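Glycine oxidase (Bacillus cereus ATCC 14579, PDB 7CYX) probably oxidises glycine with molecular oxygen and water to glyoxylate, hydrogen peroxide and ammonium, using a bound flavin-adenine dinucleotide. Local coordinates at residues H28-V33 and S169-Y174; Y226-E231 and G306-S311; G230-V235 and I263-K268. All blocks are in the same frame, centred on the assembly; numbering follows the deposited sequence.

How the contacts relate
Following the chain, contact 1 comes first: strand 30-33 is joined by strand 172-174 only after a long excursion rich in helix, and the closure completes one edge of the nucleotide-binding sheet. Contacts 2 and 3 both come after contact 1 and start from the same strand, 225-236, sharing Gly-230 and Glu-231. Contact 3 closes the shorter loop by pairing 230-235 with 263-268, and it nests inside the longer loop that contact 2 closes with 306-311. Together they line up three neighbouring strands of the second sheet. Contacts 1 and 2 lie about 27 Å apart between centres, and FAD bridges them, adenine toward contact 1 and flavin toward contact 2.

Contact 1 (H28-V33 and S169-Y174). With FAD (flavin-adenine dinucleotide), chain C.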
loop_
_atom_site.group_PDB
_atom_site.type_symbol
_atom_site.label_atom_id
_atom_site.label_comp_id
_atom_site.label_asym_id
_atom_site.label_seq_id
_atom_site.Cartn_x
_atom_site.Cartn_y
_atom_site.Cartn_z
ATOM N N HIS A 28 3.946 9.532 -25.745
ATOM C CA HIS A 28 4.997 10.568 -25.730
ATOM C C HIS A 28 6.194 10.072 -24.919
ATOM O O HIS A 28 5.994 9.512 -23.865
ATOM C CB HIS A 28 4.510 11.865 -25.083
ATOM C CG HIS A 28 3.433 12.569 -25.821
ATOM N ND1 HIS A 28 3.677 13.702 -26.561
ATOM C CD2 HIS A 28 2.111 12.322 -25.916
ATOM C CE1 HIS A 28 2.551 14.123 -27.086
ATOM N NE2 HIS A 28 1.571 13.298 -26.704
ATOM N N LYS A 29 7.421 10.304 -25.403
ATOM C CA LYS A 29 8.617 9.899 -24.677
ATOM C C LYS A 29 8.960 10.985 -23.649
ATOM O O LYS A 29 9.297 12.120 -23.984
ATOM C CB LYS A 29 9.740 9.539 -25.657
ATOM C CG LYS A 29 9.427 8.364 -26.586
ATOM C CD LYS A 29 8.335 7.397 -26.080
ATOM C CE LYS A 29 7.898 6.359 -27.095
ATOM N NZ LYS A 29 8.606 5.072 -26.900
ATOM N N VAL A 30 8.817 10.620 -22.374
ATOM C CA VAL A 30 8.767 11.586 -21.295
ATOM C C VAL A 30 9.851 11.234 -20.277
ATOM O O VAL A 30 10.221 10.056 -20.119
ATOM C CB VAL A 30 7.375 11.681 -20.642
ATOM C CG1 VAL A 30 6.332 12.215 -21.600
ATOM C CG2 VAL A 30 6.909 10.372 -20.054
ATOM N N ALA A 31 10.381 12.286 -19.646
ATOM C CA ALA A 31 11.348 12.166 -18.588
ATOM C C ALA A 31 10.897 13.021 -17.400
ATOM O O ALA A 31 10.518 14.165 -17.573
ATOM C CB ALA A 31 12.702 12.581 -19.091
ATOM N N ILE A 32 10.909 12.428 -16.204
ATOM C CA ILE A 32 10.721 13.150 -14.956
ATOM C C ILE A 32 12.114 13.404 -14.364
ATOM O O ILE A 32 12.920 12.448 -14.259
ATOM C CB ILE A 32 9.811 12.360 -13.993
ATOM C CG1 ILE A 32 8.425 12.099 -14.592
ATOM C CG2 ILE A 32 9.709 13.054 -12.645
ATOM C CD1 ILE A 32 7.597 11.123 -13.796
ATOM N N VAL A 33 12.400 14.678 -14.035
ATOM C CA VAL A 33 13.652 15.102 -13.355
ATOM C C VAL A 33 13.296 15.707 -11.987
ATOM O O VAL A 33 12.615 16.722 -11.901
ATOM C CB VAL A 33 14.463 16.088 -14.214
ATOM C CG1 VAL A 33 15.838 16.348 -13.624
ATOM C CG2 VAL A 33 14.578 15.612 -15.663
ATOM N N SER A 169 5.008 2.790 -19.213
ATOM C CA SER A 169 4.665 3.291 -20.559
ATOM C C SER A 169 5.899 3.893 -21.219
ATOM O O SER A 169 5.737 4.589 -22.195
ATOM C CB SER A 169 3.534 4.254 -20.499
ATOM O OG SER A 169 2.308 3.564 -20.400
ATOM N N GLY A 170 7.077 3.666 -20.652
ATOM C CA GLY A 170 8.328 4.124 -21.281
ATOM C C GLY A 170 8.928 5.380 -20.685
ATOM O O GLY A 170 9.948 5.823 -21.196
ATOM N N ALA A 171 8.337 5.944 -19.641
ATOM C CA ALA A 171 8.945 7.180 -19.112
ATOM C C ALA A 171 10.238 6.858 -18.367
ATOM O O ALA A 171 10.316 5.811 -17.749
ATOM C CB ALA A 171 7.980 7.935 -18.253
ATOM N N ASP A 172 11.217 7.747 -18.478
ATOM C CA ASP A 172 12.513 7.592 -17.782
ATOM C C ASP A 172 12.459 8.484 -16.550
ATOM O O ASP A 172 12.144 9.645 -16.692
ATOM C CB ASP A 172 13.674 8.034 -18.663
ATOM C CG ASP A 172 13.973 7.098 -19.806
ATOM O OD1 ASP A 172 13.496 5.977 -19.770
ATOM O OD2 ASP A 172 14.698 7.504 -20.696
ATOM N N ILE A 173 12.763 7.943 -15.384
ATOM C CA ILE A 173 12.680 8.778 -14.160
ATOM C C ILE A 173 14.087 9.047 -13.632
ATOM O O ILE A 173 14.807 8.101 -13.396
ATOM C CB ILE A 173 11.747 8.111 -13.140
ATOM C CG1 ILE A 173 10.297 8.237 -13.599
ATOM C CG2 ILE A 173 11.956 8.686 -11.760
ATOM C CD1 ILE A 173 9.332 7.408 -12.821
ATOM N N TYR A 174 14.444 10.321 -13.508
ATOM C CA TYR A 174 15.782 10.715 -13.013
ATOM C C TYR A 174 15.644 11.328 -11.626
ATOM O O TYR A 174 15.384 12.518 -11.535
ATOM C CB TYR A 174 16.422 11.738 -13.950
ATOM C CG TYR A 174 16.648 11.248 -15.356
ATOM C CD1 TYR A 174 15.629 11.246 -16.290
ATOM C CD2 TYR A 174 17.886 10.778 -15.750
ATOM C CE1 TYR A 174 15.838 10.783 -17.574
ATOM C CE2 TYR A 174 18.111 10.310 -17.029
ATOM C CZ TYR A 174 17.081 10.311 -17.945
ATOM O OH TYR A 174 17.306 9.844 -19.200
HETATM P PA FAD C . 5.483 18.595 -4.627
HETATM O O1A FAD C . 4.871 17.319 -4.202
HETATM O O2A FAD C . 6.213 19.383 -3.577
HETATM O O5B FAD C . 6.378 18.264 -5.878
HETATM C C5B FAD C . 7.358 19.162 -6.286
HETATM C C4B FAD C . 8.550 18.297 -6.594
HETATM O O4B FAD C . 9.412 19.029 -7.444
HETATM C C3B FAD C . 9.352 17.955 -5.357
HETATM O O3B FAD C . 9.424 16.514 -5.282
HETATM C C2B FAD C . 10.734 18.565 -5.571
HETATM O O2B FAD C . 11.775 17.640 -5.230
HETATM C C1B FAD C . 10.763 18.760 -7.058
HETATM N N9A FAD C . 11.610 19.847 -7.543
HETATM C C8A FAD C . 11.503 21.143 -7.187
HETATM N N7A FAD C . 12.423 21.881 -7.836
HETATM C C5A FAD C . 13.091 21.053 -8.655
HETATM C C6A FAD C . 14.180 21.215 -9.615
HETATM N N6A FAD C . 14.695 22.453 -9.780
HETATM N N1A FAD C . 14.646 20.107 -10.250
HETATM C C2A FAD C . 14.110 18.904 -10.013
HETATM N N3A FAD C . 13.103 18.681 -9.137
HETATM C C4A FAD C . 12.559 19.710 -8.457
HETATM N N1 FAD C . -4.165 18.474 -1.128
HETATM C C2 FAD C . -5.413 17.935 -1.310
HETATM O O2 FAD C . -5.836 17.942 -2.491
HETATM N N3 FAD C . -6.145 17.419 -0.292
HETATM C C4 FAD C . -5.636 17.378 0.959
HETATM O O4 FAD C . -6.249 16.872 1.935
HETATM C C4X FAD C . -4.299 17.974 1.212
HETATM N N5 FAD C . -3.759 18.008 2.435
HETATM C C5X FAD C . -2.533 18.531 2.634
HETATM C C6 FAD C . -1.992 18.521 3.908
HETATM C C7 FAD C . -0.739 19.064 4.134
HETATM C C7M FAD C . -0.147 19.072 5.532
HETATM C C8 FAD C . 0.031 19.625 3.029
HETATM C C8M FAD C . 1.419 20.211 3.247
HETATM C C9 FAD C . -0.501 19.627 1.780
HETATM C C9A FAD C . -1.748 19.105 1.522
HETATM N N10 FAD C . -2.277 19.084 0.224
HETATM C C10 FAD C . -3.570 18.535 0.064
HETATM C "C1'" FAD C . -1.625 19.717 -0.931
HETATM C "C2'" FAD C . -0.772 18.884 -1.833
HETATM O "O2'" FAD C . 0.249 18.272 -1.028
HETATM C "C3'" FAD C . -0.152 19.817 -2.858
HETATM O "O3'" FAD C . -1.089 20.830 -3.330
HETATM C "C4'" FAD C . 0.487 18.937 -3.940
HETATM O "O4'" FAD C . 1.290 17.909 -3.335
HETATM C "C5'" FAD C . 1.420 19.703 -4.838
HETATM O "O5'" FAD C . 2.112 18.751 -5.624
HETATM P P FAD C . 3.369 19.214 -6.486
HETATM O O1P FAD C . 3.094 20.511 -7.155
HETATM O O2P FAD C . 3.826 18.013 -7.271
HETATM O O3P FAD C . 4.364 19.589 -5.258
#
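Ile-32 and Ile-173 share one conformation, each with CG1 turned anti to the carbonyl carbon (chi1 -60° and -73°) and then extended, which sets the two side chains next to each other, pointing the same way, with Ile-32 CD1 against Ile-173 CG1 at 4.0 Å. Branched aliphatic residues suit this face because it packs under helices: Ile-32 rests on Ala-20 and Ile-173 on Ala-163, small residues that let the helices come close. Ile-173 also meets Arg-238 of the second subunit.

The other face carries Ala-31, Val-33, Asp-172 and Tyr-174. The same first torsion in Tyr-174 (chi1 -61°) lays its ring along the neighbouring strand, with Ile-32 O in the ring plane at the edge, 3.6 Å from Tyr-174 CD1. Ala-31 is small enough to leave room for that ring, and its CB sits 3.9 Å from Tyr-174 CE1. Farther out, the hydroxyl of Tyr-5 is hydrogen-bonded to both Tyr-174 OH and Asp-172 OD2, giving the polar ends of this face a common partner.

The strands run parallel. Asp-172 N bonds to Val-30 O (3.0 Å), Ile-32 N to Asp-172 O (3.1 Å), and Tyr-174 N to Ile-32 O (2.7 Å). Just before the pairing, Gly-170 with its positive phi forms the C-prime position of a Schellman motif that ends helix 155-168 and turns the chain into the strand.

At the far end Val-33 O lies 3.2 Å from FAD C2A, and the next residue, Glu-34, is hydrogen-bonded to FAD. Helix 14-25 links strands 5-10 and 30-33, with strand 172-174 beside them as the outermost strand, an arrangement characteristic of the Rossmann-type FAD-binding fold.

Contact 2 (Y226-E231 and G306-S311); sequences YPVKGE and GLRPQS. With FAD (flavin-adenine dinucleotide), chain C.
Arg-308 NH1 reaches Val-228 O at 3.1 Å, with the oxygen almost in the guanidinium plane, and makes a second, weak bond to Lys-229 O. Val-228 O is gripped twice, because Arg-308 N also bonds to it at 3.0 Å, approaching from the opposite face of the carbonyl plane. CG of Arg-308 stands anti to the carbonyl carbon (chi1 -53°) and the chain then runs extended to NE, which lays the arginine back over its own strand pair. FAD C8 lies over one guanidinium face, and Arg-308 CG comes within 3.3 Å of FAD C8M.

Two glycines make this possible. At Gly-230 a side chain would collide with Arg-308 NH1, and at Gly-306 it would crowd the flavin methyl C8M. The pair is joined by backbone bonds in both directions, among them Gly-306 N to Gly-230 O at 2.8 Å. Toward the other end, Pro-309 CG touches FAD C5' at 3.8 Å, its rigid ring forming a wall beside the ribityl chain.

Beyond the cofactor, Gln-310 CB makes a CH-pi contact over one face of Tyr-226, 3.7 Å from CB to the ring centroid. Tyr-226 CG lies between the backbone N and the carbonyl carbon (chi1 60°), which brings the ring alongside the glutamine. Tyr-226 also stacks with the His-270 ring, while Val-228 CG2 packs on Gln-310 CB at 3.8 Å. On the reverse face, Leu-307 meets Pro-227 and the aliphatic part of Lys-229, whose amine bonds to Thr-275 O and Gln-277 OE1.

Arg-308 NH2 reaches across 225-236 to Thr-266 O. Strand 299-311 is the outermost strand of its sheet within the chain, antiparallel to 225-236, whose other neighbour is 260-269.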
loop_
_atom_site.group_PDB
_atom_site.type_symbol
_atom_site.label_atom_id
_atom_site.label_comp_id
_atom_site.label_asym_id
_atom_site.label_seq_id
_atom_site.Cartn_x
_atom_site.Cartn_y
_atom_site.Cartn_z
ATOM N N TYR A 226 5.487 29.719 -3.278
ATOM C CA TYR A 226 6.244 29.745 -2.012
ATOM C C TYR A 226 5.648 28.678 -1.108
ATOM O O TYR A 226 4.491 28.343 -1.270
ATOM C CB TYR A 226 6.227 31.133 -1.375
ATOM C CG TYR A 226 4.869 31.676 -1.034
ATOM C CD1 TYR A 226 4.292 31.442 0.191
ATOM C CD2 TYR A 226 4.166 32.441 -1.938
ATOM C CE1 TYR A 226 3.049 31.951 0.508
ATOM C CE2 TYR A 226 2.918 32.951 -1.644
ATOM C CZ TYR A 226 2.358 32.709 -0.412
ATOM O OH TYR A 226 1.133 33.210 -0.120
ATOM N N PRO A 227 6.430 28.112 -0.177
ATOM C CA PRO A 227 5.939 27.082 0.744
ATOM C C PRO A 227 5.097 27.566 1.931
ATOM O O PRO A 227 5.498 28.472 2.659
ATOM C CB PRO A 227 7.235 26.525 1.377
ATOM C CG PRO A 227 8.172 27.723 1.365
ATOM C CD PRO A 227 7.865 28.387 0.025
ATOM N N VAL A 228 3.978 26.884 2.171
ATOM C CA VAL A 228 3.227 27.098 3.376
ATOM C C VAL A 228 3.313 25.813 4.195
ATOM O O VAL A 228 2.707 24.811 3.860
ATOM C CB VAL A 228 1.794 27.568 3.069
ATOM C CG1 VAL A 228 0.976 27.738 4.333
ATOM C CG2 VAL A 228 1.805 28.862 2.247
ATOM N N LYS A 229 4.165 25.856 5.230
ATOM C CA LYS A 229 4.547 24.679 5.963
ATOM C C LYS A 229 3.305 24.187 6.705
ATOM O O LYS A 229 2.536 24.977 7.182
ATOM C CB LYS A 229 5.726 24.979 6.897
ATOM C CG LYS A 229 5.843 24.076 8.119
ATOM C CD LYS A 229 7.026 24.446 8.994
ATOM C CE LYS A 229 7.311 23.430 10.084
ATOM N NZ LYS A 229 8.462 23.822 10.936
ATOM N N GLY A 230 3.112 22.868 6.744
ATOM C CA GLY A 230 2.035 22.267 7.546
ATOM C C GLY A 230 2.541 21.046 8.274
ATOM O O GLY A 230 3.229 20.222 7.656
ATOM N N GLU A 231 2.237 20.974 9.578
ATOM C CA GLU A 231 2.680 19.921 10.454
ATOM C C GLU A 231 1.488 19.021 10.724
ATOM O O GLU A 231 0.394 19.537 10.934
ATOM C CB GLU A 231 3.189 20.467 11.791
ATOM C CG GLU A 231 4.570 21.076 11.723
ATOM C CD GLU A 231 4.780 22.259 12.646
ATOM O OE1 GLU A 231 3.994 23.227 12.534
ATOM O OE2 GLU A 231 5.719 22.198 13.484
ATOM N N GLY A 306 5.037 19.155 5.861
ATOM C CA GLY A 306 4.950 19.255 4.401
ATOM C C GLY A 306 4.787 20.693 3.947
ATOM O O GLY A 306 4.307 21.534 4.704
ATOM N N LEU A 307 5.191 20.971 2.704
ATOM C CA LEU A 307 5.314 22.342 2.179
ATOM C C LEU A 307 4.306 22.556 1.042
ATOM O O LEU A 307 4.606 22.261 -0.128
ATOM C CB LEU A 307 6.753 22.567 1.691
ATOM C CG LEU A 307 7.833 22.285 2.737
ATOM C CD1 LEU A 307 9.208 22.673 2.213
ATOM C CD2 LEU A 307 7.545 23.008 4.045
ATOM N N ARG A 308 3.122 23.080 1.403
ATOM C CA ARG A 308 2.099 23.410 0.443
ATOM C C ARG A 308 2.610 24.488 -0.500
ATOM O O ARG A 308 3.003 25.576 -0.066
ATOM C CB ARG A 308 0.844 23.979 1.102
ATOM C CG ARG A 308 0.250 23.139 2.219
ATOM C CD ARG A 308 -0.825 23.949 2.908
ATOM N NE ARG A 308 -1.406 23.290 4.050
ATOM C CZ ARG A 308 -0.974 23.444 5.283
ATOM N NH1 ARG A 308 0.218 23.985 5.484
ATOM N NH2 ARG A 308 -1.749 23.090 6.298
ATOM N N PRO A 309 2.525 24.252 -1.825
ATOM C CA PRO A 309 2.960 25.242 -2.810
ATOM C C PRO A 309 1.899 26.317 -3.106
ATOM O O PRO A 309 1.125 26.177 -4.042
ATOM C CB PRO A 309 3.223 24.377 -4.045
ATOM C CG PRO A 309 2.210 23.278 -3.936
ATOM C CD PRO A 309 2.021 23.019 -2.448
ATOM N N GLN A 310 1.908 27.399 -2.323
ATOM C CA GLN A 310 1.077 28.559 -2.589
ATOM C C GLN A 310 1.521 29.210 -3.907
ATOM O O GLN A 310 2.689 29.181 -4.288
ATOM C CB GLN A 310 1.113 29.552 -1.430
ATOM C CG GLN A 310 0.212 30.779 -1.616
ATOM C CD GLN A 310 -1.193 30.450 -2.072
ATOM O OE1 GLN A 310 -1.427 30.047 -3.208
ATOM N NE2 GLN A 310 -2.144 30.638 -1.177
ATOM N N SER A 311 0.533 29.789 -4.568
ATOM C CA SER A 311 0.715 30.519 -5.835
ATOM C C SER A 311 0.819 32.008 -5.507
ATOM O O SER A 311 0.152 32.445 -4.592
ATOM C CB SER A 311 -0.471 30.257 -6.705
ATOM O OG SER A 311 -0.348 30.925 -7.928
HETATM P PA FAD C . 5.483 18.595 -4.627
HETATM O O1A FAD C . 4.871 17.319 -4.202
HETATM O O2A FAD C . 6.213 19.383 -3.577
HETATM O O5B FAD C . 6.378 18.264 -5.878
HETATM C C5B FAD C . 7.358 19.162 -6.286
HETATM C C4B FAD C . 8.550 18.297 -6.594
HETATM O O4B FAD C . 9.412 19.029 -7.444
HETATM C C3B FAD C . 9.352 17.955 -5.357
HETATM O O3B FAD C . 9.424 16.514 -5.282
HETATM C C2B FAD C . 10.734 18.565 -5.571
HETATM O O2B FAD C . 11.775 17.640 -5.230
HETATM C C1B FAD C . 10.763 18.760 -7.058
HETATM N N9A FAD C . 11.610 19.847 -7.543
HETATM C C8A FAD C . 11.503 21.143 -7.187
HETATM N N7A FAD C . 12.423 21.881 -7.836
HETATM C C5A FAD C . 13.091 21.053 -8.655
HETATM C C6A FAD C . 14.180 21.215 -9.615
HETATM N N6A FAD C . 14.695 22.453 -9.780
HETATM N N1A FAD C . 14.646 20.107 -10.250
HETATM C C2A FAD C . 14.110 18.904 -10.013
HETATM N N3A FAD C . 13.103 18.681 -9.137
HETATM C C4A FAD C . 12.559 19.710 -8.457
HETATM N N1 FAD C . -4.165 18.474 -1.128
HETATM C C2 FAD C . -5.413 17.935 -1.310
HETATM O O2 FAD C . -5.836 17.942 -2.491
HETATM N N3 FAD C . -6.145 17.419 -0.292
HETATM C C4 FAD C . -5.636 17.378 0.959
HETATM O O4 FAD C . -6.249 16.872 1.935
HETATM C C4X FAD C . -4.299 17.974 1.212
HETATM N N5 FAD C . -3.759 18.008 2.435
HETATM C C5X FAD C . -2.533 18.531 2.634
HETATM C C6 FAD C . -1.992 18.521 3.908
HETATM C C7 FAD C . -0.739 19.064 4.134
HETATM C C7M FAD C . -0.147 19.072 5.532
HETATM C C8 FAD C . 0.031 19.625 3.029
HETATM C C8M FAD C . 1.419 20.211 3.247
HETATM C C9 FAD C . -0.501 19.627 1.780
HETATM C C9A FAD C . -1.748 19.105 1.522
HETATM N N10 FAD C . -2.277 19.084 0.224
HETATM C C10 FAD C . -3.570 18.535 0.064
HETATM C "C1'" FAD C . -1.625 19.717 -0.931
HETATM C "C2'" FAD C . -0.772 18.884 -1.833
HETATM O "O2'" FAD C . 0.249 18.272 -1.028
HETATM C "C3'" FAD C . -0.152 19.817 -2.858
HETATM O "O3'" FAD C . -1.089 20.830 -3.330
HETATM C "C4'" FAD C . 0.487 18.937 -3.940
HETATM O "O4'" FAD C . 1.290 17.909 -3.335
HETATM C "C5'" FAD C . 1.420 19.703 -4.838
HETATM O "O5'" FAD C . 2.112 18.751 -5.624
HETATM P P FAD C . 3.369 19.214 -6.486
HETATM O O1P FAD C . 3.094 20.511 -7.155
HETATM O O2P FAD C . 3.826 18.013 -7.271
HETATM O O3P FAD C . 4.364 19.589 -5.258
#

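Contact 3 (G230-V235 and I263-K268)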
loop_
_atom_site.group_PDB
_atom_site.type_symbol
_atom_site.label_atom_id
_atom_site.label_comp_id
_atom_site.label_asym_id
_atom_site.label_seq_id
_atom_site.Cartn_x
_atom_site.Cartn_y
_atom_site.Cartn_z
ATOM N N GLY A 230 3.112 22.868 6.744
ATOM C CA GLY A 230 2.035 22.267 7.546
ATOM C C GLY A 230 2.541 21.046 8.274
ATOM O O GLY A 230 3.229 20.222 7.656
ATOM N N GLU A 231 2.237 20.974 9.578
ATOM C CA GLU A 231 2.680 19.921 10.454
ATOM C C GLU A 231 1.488 19.021 10.724
ATOM O O GLU A 231 0.394 19.537 10.934
ATOM C CB GLU A 231 3.189 20.467 11.791
ATOM C CG GLU A 231 4.570 21.076 11.723
ATOM C CD GLU A 231 4.780 22.259 12.646
ATOM O OE1 GLU A 231 3.994 23.227 12.534
ATOM O OE2 GLU A 231 5.719 22.198 13.484
ATOM N N VAL A 232 1.720 17.697 10.690
ATOM C CA VAL A 232 0.678 16.736 10.922
ATOM C C VAL A 232 1.193 15.582 11.792
ATOM O O VAL A 232 2.387 15.307 11.870
ATOM C CB VAL A 232 0.002 16.272 9.618
ATOM C CG1 VAL A 232 0.584 16.928 8.380
ATOM C CG2 VAL A 232 -0.046 14.764 9.478
ATOM N N VAL A 233 0.235 14.946 12.479
ATOM C CA VAL A 233 0.447 13.873 13.439
ATOM C C VAL A 233 -0.346 12.655 12.963
ATOM O O VAL A 233 -1.398 12.802 12.338
ATOM C CB VAL A 233 -0.000 14.333 14.835
ATOM C CG1 VAL A 233 -0.415 13.179 15.717
ATOM C CG2 VAL A 233 1.056 15.186 15.513
ATOM N N ALA A 234 0.161 11.459 13.269
ATOM C CA ALA A 234 -0.516 10.207 12.915
ATOM C C ALA A 234 -0.532 9.281 14.129
ATOM O O ALA A 234 0.477 9.133 14.816
ATOM C CB ALA A 234 0.186 9.538 11.747
ATOM N N VAL A 235 -1.681 8.651 14.377
ATOM C CA VAL A 235 -1.769 7.654 15.408
ATOM C C VAL A 235 -2.412 6.394 14.826
ATOM O O VAL A 235 -3.092 6.441 13.816
ATOM C CB VAL A 235 -2.554 8.195 16.610
ATOM C CG1 VAL A 235 -1.944 9.485 17.132
ATOM C CG2 VAL A 235 -4.023 8.384 16.277
ATOM N N ILE A 263 -3.996 13.455 11.441
ATOM C CA ILE A 263 -4.572 14.605 12.135
ATOM C C ILE A 263 -3.697 15.835 11.912
ATOM O O ILE A 263 -2.524 15.835 12.268
ATOM C CB ILE A 263 -4.677 14.330 13.646
ATOM C CG1 ILE A 263 -5.221 12.941 13.972
ATOM C CG2 ILE A 263 -5.481 15.420 14.329
ATOM C CD1 ILE A 263 -4.853 12.463 15.350
ATOM N N GLY A 264 -4.308 16.907 11.417
ATOM C CA GLY A 264 -3.607 18.128 11.058
ATOM C C GLY A 264 -4.585 19.247 10.700
ATOM O O GLY A 264 -5.784 19.074 10.845
ATOM N N ALA A 265 -4.086 20.408 10.272
ATOM C CA ALA A 265 -2.677 20.661 10.065
ATOM C C ALA A 265 -2.404 22.151 10.297
ATOM O O ALA A 265 -3.238 22.994 9.947
ATOM C CB ALA A 265 -2.320 20.233 8.662
ATOM N N THR A 266 -1.243 22.466 10.885
ATOM C CA THR A 266 -0.856 23.845 11.133
ATOM C C THR A 266 -0.548 24.538 9.811
ATOM O O THR A 266 -0.324 23.890 8.779
ATOM C CB THR A 266 0.397 23.986 12.001
ATOM O OG1 THR A 266 1.509 23.374 11.333
ATOM C CG2 THR A 266 0.182 23.420 13.380
ATOM N N MET A 267 -0.497 25.869 9.884
ATOM C CA MET A 267 -0.212 26.723 8.761
ATOM C C MET A 267 0.937 27.672 9.146
ATOM O O MET A 267 0.788 28.504 10.045
ATOM C CB MET A 267 -1.467 27.517 8.375
ATOM C CG MET A 267 -1.473 27.962 6.919
ATOM S SD MET A 267 -2.956 28.900 6.427
ATOM C CE MET A 267 -2.340 30.585 6.468
ATOM N N LYS A 268 2.088 27.532 8.474
ATOM C CA LYS A 268 3.263 28.388 8.702
ATOM C C LYS A 268 3.836 28.866 7.364
ATOM O O LYS A 268 4.725 28.253 6.790
ATOM C CB LYS A 268 4.283 27.615 9.535
ATOM C CG LYS A 268 3.945 27.447 11.018
ATOM C CD LYS A 268 5.154 26.956 11.828
ATOM C CE LYS A 268 4.819 26.202 13.103
ATOM N NZ LYS A 268 5.936 25.312 13.542
#
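Glu-231 and Thr-266 meet with their side chains at a slant, and the threonine hydroxyl is used twice: its oxygen accepts from Glu-231 N at 3.1 Å, and it donates to Glu-231 OE1 at 2.8 Å, on the lone pair facing away from the other carboxylate oxygen. A hydroxyl suits this double role, and chi1 of 62°, which sets OG1 between backbone N and carbonyl carbon, aims it at Glu-231.

Lys-268, extended beyond CG, brings NZ in from another side to form a salt bridge, with weak bonds to Glu-231 OE1 (3.0 Å) and OE2 (3.1 Å). Ser-280 OG and Gln-277 N also bond to this buried carboxylate, near the start of helix 278-291, an environment that would probably favour its charged form.

Farther along, Val-233 and Ile-263 form a hydrogen-bonded antiparallel pair, Ile-263 N meeting Val-233 O at 2.8 Å. Between the two regions, Gly-264 has little room for a side chain beside Val-232, and a cis peptide precedes Ala-265. Val-232 and Ala-265 touch FAD, and the mixed sheet whose wall here faces the flavin belongs to the D-amino-acid oxidase (DAO) family fold.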